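Local coordinates for protein alpha-galacturonidase (Bacillus subtilis, PDB 3FEF) that hydrolyses alpha-1,4-linked galacturonides, such as di-galacturonate, to release alpha-D-galacturonate, using NAD(+) and a manganese ion as cofactors, at residues E139-N144 with T369-Q374; R154-Y157 with G162-A165; D257-E260 with A264-A267. All coordinates share one frame; numbering follows the deposited sequence.

Contact 1: residues E139-N144 with T369-Q374; sequences ESWVIN and TRNRVQ
W141, the first residue of strand 141-144, lays its indole against the turn and strand start at N371-V373. CB leaves the backbone toward that segment, and with CG anti to the carbonyl carbon (chi1 -81°) the ring extends across the gap. Along the five-membered ring, CD1 passes 3.5 Å from OD1 of N371, and the next atom, NE1, makes the polar contact: it donates to OD1 of N371 over 2.7 Å, with an N-H...O angle of 150°. The acceptor lies at the ring edge, tilted somewhat out of the indole plane, and NE1 is tilted from the carbonyl plane of N371; amide and indole planes stand 80° apart. Farther along, CZ2 comes within 3.8 Å of the backbone O of N371. The far end of the ring meets V373: CZ3 and CH2 lie 3.5 and 3.6 Å from its CG2. That methyl lies over one face, 3.9 Å from the ring centroid, a CH-pi contact. N371 occupies the third position of a type II turn from T369 to R372, closed by R372 N to T369 O at 2.9 Å; its CB points away from W141, yet OD1 bends back to the indole. K164 NZ, which also bonds to the backbone O of E139, donates to OD1 as well. The contact thus joins the parallel sheet of the Rossmann-type domain, which probably binds NAD(+), to the three-stranded antiparallel sheet; R370 of the turn bonds to the backbone O of H217 of a second subunit. With two donors on OD1, one an ammonium group, the carbonyl end of the N371 amide is fixed, its C=O is probably polarised, and the buried indole N-H is satisfied.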
ATOM      1  N   GLU A 139     -16.181 -24.932  -0.495  1.00 29.55           N
ATOM      2  CA  GLU A 139     -16.720 -24.073   0.535  1.00 30.52           C
ATOM      3  C   GLU A 139     -16.382 -24.563   1.943  1.00 27.87           C
ATOM      4  O   GLU A 139     -16.807 -23.977   2.913  1.00 25.14           O
ATOM      5  CB  GLU A 139     -18.241 -23.931   0.382  1.00 37.09           C
ATOM      6  CG  GLU A 139     -18.707 -23.247  -0.906  1.00 41.63           C
ATOM      7  CD  GLU A 139     -18.983 -21.760  -0.719  1.00 48.86           C
ATOM      8  OE1 GLU A 139     -18.326 -21.117   0.137  1.00 53.01           O
ATOM      9  OE2 GLU A 139     -19.865 -21.228  -1.428  1.00 52.50           O
ATOM     10  N   SER A 140     -15.617 -25.635   2.063  1.00 28.55           N
ATOM     11  CA  SER A 140     -15.246 -26.108   3.396  1.00 25.18           C
ATOM     12  C   SER A 140     -14.198 -25.201   4.035  1.00 27.03           C
ATOM     13  O   SER A 140     -13.467 -24.483   3.335  1.00 23.75           O
ATOM     14  CB  SER A 140     -14.691 -27.521   3.308  1.00 25.19           C
ATOM     15  OG  SER A 140     -13.655 -27.567   2.333  1.00 30.99           O
ATOM     16  N   TRP A 141     -14.122 -25.228   5.365  1.00 24.86           N
ATOM     17  CA  TRP A 141     -12.973 -24.659   6.059  1.00 25.24           C
ATOM     18  C   TRP A 141     -11.876 -25.704   6.172  1.00 24.80           C
ATOM     19  O   TRP A 141     -12.146 -26.865   6.456  1.00 26.52           O
ATOM     20  CB  TRP A 141     -13.368 -24.099   7.432  1.00 24.61           C
ATOM     21  CG  TRP A 141     -13.965 -22.771   7.282  1.00 27.05           C
ATOM     22  CD1 TRP A 141     -15.316 -22.458   7.142  1.00 26.39           C
ATOM     23  CD2 TRP A 141     -13.253 -21.539   7.184  1.00 25.69           C
ATOM     24  NE1 TRP A 141     -15.453 -21.104   6.977  1.00 25.99           N
ATOM     25  CE2 TRP A 141     -14.207 -20.517   7.003  1.00 27.18           C
ATOM     26  CE3 TRP A 141     -11.894 -21.198   7.250  1.00 27.55           C
ATOM     27  CZ2 TRP A 141     -13.845 -19.173   6.889  1.00 28.76           C
ATOM     28  CZ3 TRP A 141     -11.538 -19.874   7.119  1.00 29.02           C
ATOM     29  CH2 TRP A 141     -12.513 -18.875   6.942  1.00 29.55           C
ATOM     30  N   VAL A 142     -10.641 -25.280   5.931  1.00 23.43           N
ATOM     31  CA  VAL A 142      -9.471 -26.165   5.907  1.00 20.40           C
ATOM     32  C   VAL A 142      -8.577 -25.814   7.095  1.00 22.19           C
ATOM     33  O   VAL A 142      -8.194 -24.666   7.259  1.00 21.45           O
ATOM     34  CB  VAL A 142      -8.661 -25.944   4.603  1.00 23.74           C
ATOM     35  CG1 VAL A 142      -7.510 -26.926   4.507  1.00 22.11           C
ATOM     36  CG2 VAL A 142      -9.571 -26.072   3.385  1.00 18.79           C
ATOM     37  N   ILE A 143      -8.281 -26.779   7.954  1.00 24.22           N
ATOM     38  CA  ILE A 143      -7.332 -26.529   9.023  1.00 23.13           C
ATOM     39  C   ILE A 143      -6.063 -27.320   8.786  1.00 22.57           C
ATOM     40  O   ILE A 143      -6.070 -28.527   8.855  1.00 21.04           O
ATOM     41  CB  ILE A 143      -7.911 -26.884  10.415  1.00 25.75           C
ATOM     42  CG1 ILE A 143      -9.295 -26.254  10.601  1.00 25.60           C
ATOM     43  CG2 ILE A 143      -6.927 -26.455  11.528  1.00 26.03           C
ATOM     44  CD1 ILE A 143      -9.945 -26.638  11.936  1.00 26.83           C
ATOM     45  N   ASN A 144      -4.963 -26.630   8.514  1.00 24.53           N
ATOM     46  CA  ASN A 144      -3.691 -27.302   8.302  1.00 21.61           C
ATOM     47  C   ASN A 144      -2.842 -27.387   9.573  1.00 22.92           C
ATOM     48  O   ASN A 144      -2.640 -26.399  10.278  1.00 23.82           O
ATOM     49  CB  ASN A 144      -2.905 -26.601   7.182  1.00 24.88           C
ATOM     50  CG  ASN A 144      -1.560 -27.252   6.920  1.00 28.18           C
ATOM     51  OD1 ASN A 144      -1.445 -28.476   6.879  1.00 32.18           O
ATOM     52  ND2 ASN A 144      -0.532 -26.437   6.749  1.00 30.19           N
ATOM     53  N   THR A 369     -16.024 -17.100  14.098  1.00 22.10           N
ATOM     54  CA  THR A 369     -17.435 -17.293  14.352  1.00 26.14           C
ATOM     55  C   THR A 369     -18.031 -17.993  13.130  1.00 24.10           C
ATOM     56  O   THR A 369     -17.283 -18.510  12.299  1.00 21.81           O
ATOM     57  CB  THR A 369     -18.118 -15.959  14.721  1.00 28.68           C
ATOM     58  OG1 THR A 369     -19.464 -16.206  15.125  1.00 34.88           O
ATOM     59  CG2 THR A 369     -18.101 -14.981  13.561  1.00 29.70           C
ATOM     60  N   ARG A 370     -19.353 -18.063  13.027  1.00 21.37           N
ATOM     61  CA  ARG A 370     -19.926 -18.919  11.987  1.00 22.33           C
ATOM     62  C   ARG A 370     -19.286 -18.633  10.631  1.00 23.29           C
ATOM     63  O   ARG A 370     -19.421 -17.543  10.115  1.00 21.43           O
ATOM     64  CB  ARG A 370     -21.455 -18.777  11.894  1.00 21.34           C
ATOM     65  CG  ARG A 370     -22.079 -19.832  10.982  1.00 22.06           C
ATOM     66  CD  ARG A 370     -23.496 -19.450  10.574  1.00 23.29           C
ATOM     67  NE  ARG A 370     -24.021 -20.409   9.620  1.00 24.63           N
ATOM     68  CZ  ARG A 370     -23.788 -20.348   8.310  1.00 27.25           C
ATOM     69  NH1 ARG A 370     -23.063 -19.355   7.804  1.00 26.38           N
ATOM     70  NH2 ARG A 370     -24.279 -21.272   7.508  1.00 29.34           N
ATOM     71  N   ASN A 371     -18.590 -19.609  10.056  1.00 23.63           N
ATOM     72  CA  ASN A 371     -18.077 -19.466   8.698  1.00 25.94           C
ATOM     73  C   ASN A 371     -17.220 -18.202   8.529  1.00 29.52           C
ATOM     74  O   ASN A 371     -17.236 -17.600   7.456  1.00 29.55           O
ATOM     75  CB  ASN A 371     -19.236 -19.425   7.680  1.00 26.76           C
ATOM     76  CG  ASN A 371     -18.762 -19.569   6.222  1.00 29.71           C
ATOM     77  OD1 ASN A 371     -17.879 -20.367   5.918  1.00 31.07           O
ATOM     78  ND2 ASN A 371     -19.367 -18.809   5.319  1.00 27.98           N
ATOM     79  N   ARG A 372     -16.478 -17.816   9.574  1.00 25.87           N
ATOM     80  CA  ARG A 372     -15.664 -16.586   9.552  1.00 28.69           C
ATOM     81  C   ARG A 372     -14.404 -16.777  10.355  1.00 26.45           C
ATOM     82  O   ARG A 372     -14.478 -17.120  11.536  1.00 24.92           O
ATOM     83  CB  ARG A 372     -16.421 -15.413  10.205  1.00 26.80           C
ATOM     84  CG  ARG A 372     -16.884 -14.343   9.288  1.00 33.35           C
ATOM     85  CD  ARG A 372     -18.399 -14.179   9.394  1.00 39.08           C
ATOM     86  NE  ARG A 372     -18.876 -13.407  10.536  1.00 39.91           N
ATOM     87  CZ  ARG A 372     -20.048 -13.625  11.145  1.00 42.49           C
ATOM     88  NH1 ARG A 372     -20.849 -14.626  10.760  1.00 38.89           N
ATOM     89  NH2 ARG A 372     -20.424 -12.842  12.150  1.00 36.95           N
ATOM     90  N   VAL A 373     -13.254 -16.521   9.736  1.00 22.68           N
ATOM     91  CA  VAL A 373     -12.015 -16.378  10.501  1.00 21.45           C
ATOM     92  C   VAL A 373     -11.435 -15.008  10.167  1.00 21.56           C
ATOM     93  O   VAL A 373     -11.096 -14.749   9.033  1.00 26.19           O
ATOM     94  CB  VAL A 373     -10.987 -17.475  10.133  1.00 24.45           C
ATOM     95  CG1 VAL A 373      -9.634 -17.230  10.857  1.00 22.83           C
ATOM     96  CG2 VAL A 373     -11.555 -18.856  10.439  1.00 20.75           C
ATOM     97  N   GLN A 374     -11.325 -14.132  11.151  1.00 22.28           N
ATOM     98  CA  GLN A 374     -11.017 -12.755  10.890  1.00 21.39           C
ATOM     99  C   GLN A 374      -9.840 -12.315  11.758  1.00 21.73           C
ATOM    100  O   GLN A 374      -9.952 -12.182  12.984  1.00 22.94           O
ATOM    101  CB  GLN A 374     -12.242 -11.886  11.150  1.00 22.31           C
ATOM    102  CG  GLN A 374     -13.507 -12.348  10.418  1.00 26.65           C
ATOM    103  CD  GLN A 374     -14.693 -11.421  10.665  1.00 27.01           C
ATOM    104  OE1 GLN A 374     -15.245 -11.388  11.749  1.00 28.20           O
ATOM    105  NE2 GLN A 374     -15.068 -10.660   9.658  1.00 28.90           N
TER

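Contact 2: residues R154-Y157 with G162-A165; sequences RVLY and GIKA
One hydrogen bond links Y157 to A165, and apolar contacts fill in behind it. The phenol OH of Y157 donates to the backbone O of A165 over 2.6 Å. It arrives in the carbonyl plane on a lone pair, with a C=O...O angle of 127°, and the acceptor in turn lies at the edge of the phenol ring. The CB of Y157 does not point at the other segment; chi1 of -80°, which puts CG beside the backbone N, swings the ring across to the strand.

A CH-pi contact holds the ring from above: CG2 of I163 stands over its centre, 3.7 Å from the centroid and 10° off the normal. On the same side of the ring, the backbone O of I163 lies 3.3 Å from CE2, and CB of A165 3.9 Å from CE1.

The purely aliphatic contacts belong to L156. Its CB touches CD1 of I163 at 3.9 Å, and its CD1 reaches CB of A165 at 4.1 Å, so L156 touches both side chains that point to the helix.

This is the second half of a beta-alpha-beta unit of the Rossmann-type domain: helix 149-159 turns back into strand 164-167, outermost within this chain in the parallel sheet. I163 and A165 also pack on V142 of neighbouring strand 141-144, L156 rests on F126 and A130 of helix 112-136, and M347 and P348 of strand 341-348 touch Y157.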
ATOM      1  N   ARG A 154       0.705 -21.447   2.496  1.00 22.66           N
ATOM      2  CA  ARG A 154       0.786 -20.455   1.441  1.00 23.11           C
ATOM      3  C   ARG A 154       0.481 -21.075   0.090  1.00 21.82           C
ATOM      4  O   ARG A 154      -0.077 -20.417  -0.775  1.00 24.69           O
ATOM      5  CB  ARG A 154       2.169 -19.822   1.394  1.00 22.29           C
ATOM      6  CG  ARG A 154       2.284 -18.781   0.311  1.00 24.46           C
ATOM      7  CD  ARG A 154       1.507 -17.482   0.622  1.00 22.59           C
ATOM      8  NE  ARG A 154       2.032 -16.457  -0.277  1.00 25.89           N
ATOM      9  CZ  ARG A 154       1.371 -15.949  -1.308  1.00 25.46           C
ATOM     10  NH1 ARG A 154       0.118 -16.299  -1.546  1.00 28.17           N
ATOM     11  NH2 ARG A 154       1.963 -15.073  -2.086  1.00 27.00           N
ATOM     12  N   VAL A 155       0.845 -22.345  -0.077  1.00 21.80           N
ATOM     13  CA  VAL A 155       0.638 -23.056  -1.338  1.00 23.70           C
ATOM     14  C   VAL A 155      -0.848 -23.249  -1.543  1.00 25.72           C
ATOM     15  O   VAL A 155      -1.348 -23.089  -2.650  1.00 24.71           O
ATOM     16  CB  VAL A 155       1.400 -24.419  -1.372  1.00 25.45           C
ATOM     17  CG1 VAL A 155       0.938 -25.304  -2.563  1.00 24.26           C
ATOM     18  CG2 VAL A 155       2.915 -24.183  -1.413  1.00 22.14           C
ATOM     19  N   LEU A 156      -1.567 -23.583  -0.469  1.00 24.04           N
ATOM     20  CA  LEU A 156      -3.020 -23.678  -0.573  1.00 23.42           C
ATOM     21  C   LEU A 156      -3.618 -22.422  -1.253  1.00 25.68           C
ATOM     22  O   LEU A 156      -4.417 -22.525  -2.190  1.00 23.24           O
ATOM     23  CB  LEU A 156      -3.649 -23.920   0.810  1.00 21.85           C
ATOM     24  CG  LEU A 156      -3.309 -25.266   1.449  1.00 21.90           C
ATOM     25  CD1 LEU A 156      -3.995 -25.488   2.809  1.00 19.17           C
ATOM     26  CD2 LEU A 156      -3.656 -26.403   0.455  1.00 23.14           C
ATOM     27  N   TYR A 157      -3.245 -21.235  -0.770  1.00 25.11           N
ATOM     28  CA  TYR A 157      -3.821 -20.007  -1.298  1.00 23.85           C
ATOM     29  C   TYR A 157      -3.335 -19.686  -2.710  1.00 25.47           C
ATOM     30  O   TYR A 157      -4.076 -19.108  -3.501  1.00 25.13           O
ATOM     31  CB  TYR A 157      -3.553 -18.807  -0.365  1.00 23.70           C
ATOM     32  CG  TYR A 157      -4.500 -18.760   0.812  1.00 21.55           C
ATOM     33  CD1 TYR A 157      -4.184 -19.403   2.003  1.00 16.91           C
ATOM     34  CD2 TYR A 157      -5.720 -18.107   0.721  1.00 18.53           C
ATOM     35  CE1 TYR A 157      -5.047 -19.384   3.085  1.00 16.03           C
ATOM     36  CE2 TYR A 157      -6.606 -18.078   1.816  1.00 19.62           C
ATOM     37  CZ  TYR A 157      -6.251 -18.723   2.986  1.00 18.98           C
ATOM     38  OH  TYR A 157      -7.100 -18.720   4.075  1.00 20.56           O
ATOM     39  N   GLY A 162      -9.291 -18.727  -3.623  1.00 25.16           N
ATOM     40  CA  GLY A 162     -10.529 -18.595  -2.845  1.00 24.04           C
ATOM     41  C   GLY A 162     -10.650 -19.561  -1.666  1.00 27.04           C
ATOM     42  O   GLY A 162     -11.662 -19.575  -0.957  1.00 24.71           O
ATOM     43  N   ILE A 163      -9.639 -20.396  -1.459  1.00 23.04           N
ATOM     44  CA  ILE A 163      -9.740 -21.385  -0.414  1.00 23.69           C
ATOM     45  C   ILE A 163      -9.975 -20.715   0.958  1.00 24.22           C
ATOM     46  O   ILE A 163      -9.515 -19.606   1.208  1.00 26.33           O
ATOM     47  CB  ILE A 163      -8.468 -22.237  -0.363  1.00 21.79           C
ATOM     48  CG1 ILE A 163      -8.733 -23.551   0.378  1.00 24.62           C
ATOM     49  CG2 ILE A 163      -7.328 -21.448   0.267  1.00 20.91           C
ATOM     50  CD1 ILE A 163      -7.529 -24.498   0.413  1.00 24.84           C
ATOM     51  N   LYS A 164     -10.673 -21.412   1.841  1.00 23.75           N
ATOM     52  CA  LYS A 164     -10.860 -20.971   3.215  1.00 25.07           C
ATOM     53  C   LYS A 164     -10.008 -21.808   4.154  1.00 22.85           C
ATOM     54  O   LYS A 164     -10.466 -22.818   4.677  1.00 24.20           O
ATOM     55  CB  LYS A 164     -12.326 -21.085   3.590  1.00 23.80           C
ATOM     56  CG  LYS A 164     -13.176 -20.096   2.840  1.00 27.85           C
ATOM     57  CD  LYS A 164     -14.551 -20.701   2.508  1.00 30.32           C
ATOM     58  CE  LYS A 164     -15.551 -20.425   3.592  1.00 27.96           C
ATOM     59  NZ  LYS A 164     -16.630 -21.416   3.473  1.00 29.32           N
ATOM     60  N   ALA A 165      -8.765 -21.379   4.361  1.00 21.02           N
ATOM     61  CA  ALA A 165      -7.800 -22.170   5.100  1.00 21.75           C
ATOM     62  C   ALA A 165      -7.077 -21.425   6.213  1.00 24.12           C
ATOM     63  O   ALA A 165      -6.643 -20.271   6.049  1.00 21.24           O
ATOM     64  CB  ALA A 165      -6.753 -22.773   4.133  1.00 21.16           C
TER

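Contact 3: residues D257-E260 with A264-A267; sequences DLFE and AIPA
The phenyl ring of F259 turns an edge to the chain of A264 and I265, with the backbone O of A264 near the ring plane 3.4 Å from CD1 and the backbone N of I265 at 4.0 Å from the same carbon. CG1 of I265 also approaches CD1, at 4.1 Å. Elsewhere on the ring, E260 OE2 lies in plane at the edge, and F224 of helix 220-231 meets F259 edge-to-face. With CG anti to the backbone N (chi1 177°), the CD1 edge is brought to the A264 carbonyl.

P266 presents CG of its puckered ring to the helix: it sits 3.4 Å from CB of L258, tight for two carbons, and 3.9 Å from the backbone N of F259. Here helix 253-262 turns through a short connection into strand 265-266, which pairs antiparallel with strand 207-215 in the C-terminal domain of this family 4 glycosidase. W209 of that strand packs against L258, A264 and P266, while the side chain of I265 also packs on L221 and F224 of helix 220-231 and on T175 and L179 of helix 171-187. D257, whose CB points away from the strand, bonds to Y281 through OD2 and forms a salt bridge with R425 of the third subunit.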
ATOM      1  N   ASP A 257      16.830 -15.340  26.897  1.00 24.25           N
ATOM      2  CA  ASP A 257      17.910 -14.674  26.193  1.00 25.42           C
ATOM      3  C   ASP A 257      17.358 -13.782  25.068  1.00 26.03           C
ATOM      4  O   ASP A 257      17.798 -12.659  24.907  1.00 25.51           O
ATOM      5  CB  ASP A 257      18.893 -15.715  25.641  1.00 27.56           C
ATOM      6  CG  ASP A 257      20.166 -15.090  25.081  1.00 31.36           C
ATOM      7  OD1 ASP A 257      20.952 -14.560  25.887  1.00 32.35           O
ATOM      8  OD2 ASP A 257      20.383 -15.135  23.837  1.00 32.52           O
ATOM      9  N   LEU A 258      16.390 -14.283  24.302  1.00 27.27           N
ATOM     10  CA  LEU A 258      15.764 -13.489  23.241  1.00 26.11           C
ATOM     11  C   LEU A 258      14.993 -12.324  23.822  1.00 25.26           C
ATOM     12  O   LEU A 258      15.028 -11.222  23.269  1.00 24.22           O
ATOM     13  CB  LEU A 258      14.827 -14.335  22.391  1.00 24.80           C
ATOM     14  CG  LEU A 258      15.527 -15.525  21.737  1.00 28.62           C
ATOM     15  CD1 LEU A 258      14.632 -16.203  20.737  1.00 26.88           C
ATOM     16  CD2 LEU A 258      16.814 -15.091  21.085  1.00 27.60           C
ATOM     17  N   PHE A 259      14.303 -12.545  24.944  1.00 26.52           N
ATOM     18  CA  PHE A 259      13.608 -11.418  25.591  1.00 26.34           C
ATOM     19  C   PHE A 259      14.543 -10.242  25.927  1.00 24.78           C
ATOM     20  O   PHE A 259      14.209  -9.106  25.661  1.00 23.01           O
ATOM     21  CB  PHE A 259      12.852 -11.810  26.862  1.00 25.11           C
ATOM     22  CG  PHE A 259      12.202 -10.625  27.544  1.00 23.78           C
ATOM     23  CD1 PHE A 259      10.974 -10.135  27.092  1.00 22.21           C
ATOM     24  CD2 PHE A 259      12.834  -9.973  28.598  1.00 23.15           C
ATOM     25  CE1 PHE A 259      10.368  -9.021  27.700  1.00 21.24           C
ATOM     26  CE2 PHE A 259      12.237  -8.841  29.215  1.00 20.39           C
ATOM     27  CZ  PHE A 259      11.013  -8.372  28.764  1.00 20.02           C
ATOM     28  N   GLU A 260      15.678 -10.526  26.559  1.00 28.54           N
ATOM     29  CA  GLU A 260      16.647  -9.485  26.948  1.00 29.07           C
ATOM     30  C   GLU A 260      17.126  -8.725  25.736  1.00 29.01           C
ATOM     31  O   GLU A 260      17.381  -7.535  25.794  1.00 28.20           O
ATOM     32  CB  GLU A 260      17.890 -10.106  27.591  1.00 30.82           C
ATOM     33  CG  GLU A 260      17.582 -10.977  28.760  1.00 36.98           C
ATOM     34  CD  GLU A 260      16.967 -10.184  29.863  1.00 39.68           C
ATOM     35  OE1 GLU A 260      17.277  -8.975  29.924  1.00 43.14           O
ATOM     36  OE2 GLU A 260      16.173 -10.750  30.651  1.00 41.74           O
ATOM     37  N   ALA A 264      10.384  -8.347  23.626  1.00 24.12           N
ATOM     38  CA  ALA A 264       9.082  -9.008  23.509  1.00 23.36           C
ATOM     39  C   ALA A 264       9.276 -10.450  23.937  1.00 21.24           C
ATOM     40  O   ALA A 264      10.370 -10.948  23.892  1.00 21.36           O
ATOM     41  CB  ALA A 264       8.537  -8.921  22.079  1.00 23.77           C
ATOM     42  N   ILE A 265       8.217 -11.122  24.366  1.00 21.16           N
ATOM     43  CA  ILE A 265       8.342 -12.478  24.849  1.00 20.95           C
ATOM     44  C   ILE A 265       8.289 -13.508  23.713  1.00 22.08           C
ATOM     45  O   ILE A 265       7.283 -13.655  23.060  1.00 21.95           O
ATOM     46  CB  ILE A 265       7.222 -12.796  25.854  1.00 23.16           C
ATOM     47  CG1 ILE A 265       7.288 -11.837  27.059  1.00 24.75           C
ATOM     48  CG2 ILE A 265       7.268 -14.282  26.249  1.00 19.65           C
ATOM     49  CD1 ILE A 265       6.117 -11.995  28.065  1.00 21.59           C
ATOM     50  N   PRO A 266       9.377 -14.257  23.509  1.00 23.99           N
ATOM     51  CA  PRO A 266       9.365 -15.255  22.457  1.00 22.94           C
ATOM     52  C   PRO A 266       8.306 -16.292  22.799  1.00 26.66           C
ATOM     53  O   PRO A 266       8.188 -16.692  23.958  1.00 24.67           O
ATOM     54  CB  PRO A 266      10.765 -15.854  22.526  1.00 23.35           C
ATOM     55  CG  PRO A 266      11.591 -14.839  23.303  1.00 23.81           C
ATOM     56  CD  PRO A 266      10.625 -14.284  24.291  1.00 23.62           C
ATOM     57  N   ALA A 267       7.518 -16.704  21.813  1.00 23.84           N
ATOM     58  CA  ALA A 267       6.324 -17.512  22.111  1.00 23.51           C
ATOM     59  C   ALA A 267       6.294 -18.849  21.387  1.00 22.79           C
ATOM     60  O   ALA A 267       5.285 -19.199  20.789  1.00 23.81           O
ATOM     61  CB  ALA A 267       5.048 -16.699  21.794  1.00 21.99           C
TER

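After the first four strands of the parallel sheet, the chain reaches strand 141-144, where contact 1 opens. Helix 149-159 follows directly, and contact 2 closes a short loop as the chain returns to strand 164-167. Contact 3 closes a second short loop in the C-terminal domain, between helix 253-262 and strand 265-266. Contact 1 closes last, joining strand 141-144 of the parallel sheet to strand 372-375 of the antiparallel sheet, so its long loop encloses contacts 2 and 3, which follow each other without crossing. Contacts 1 and 2 meet along neighbouring strands, where V142 N lies 2.8 Å from K164 O. Contact 3 stands apart, its centre about 31 Å from the centres of both others.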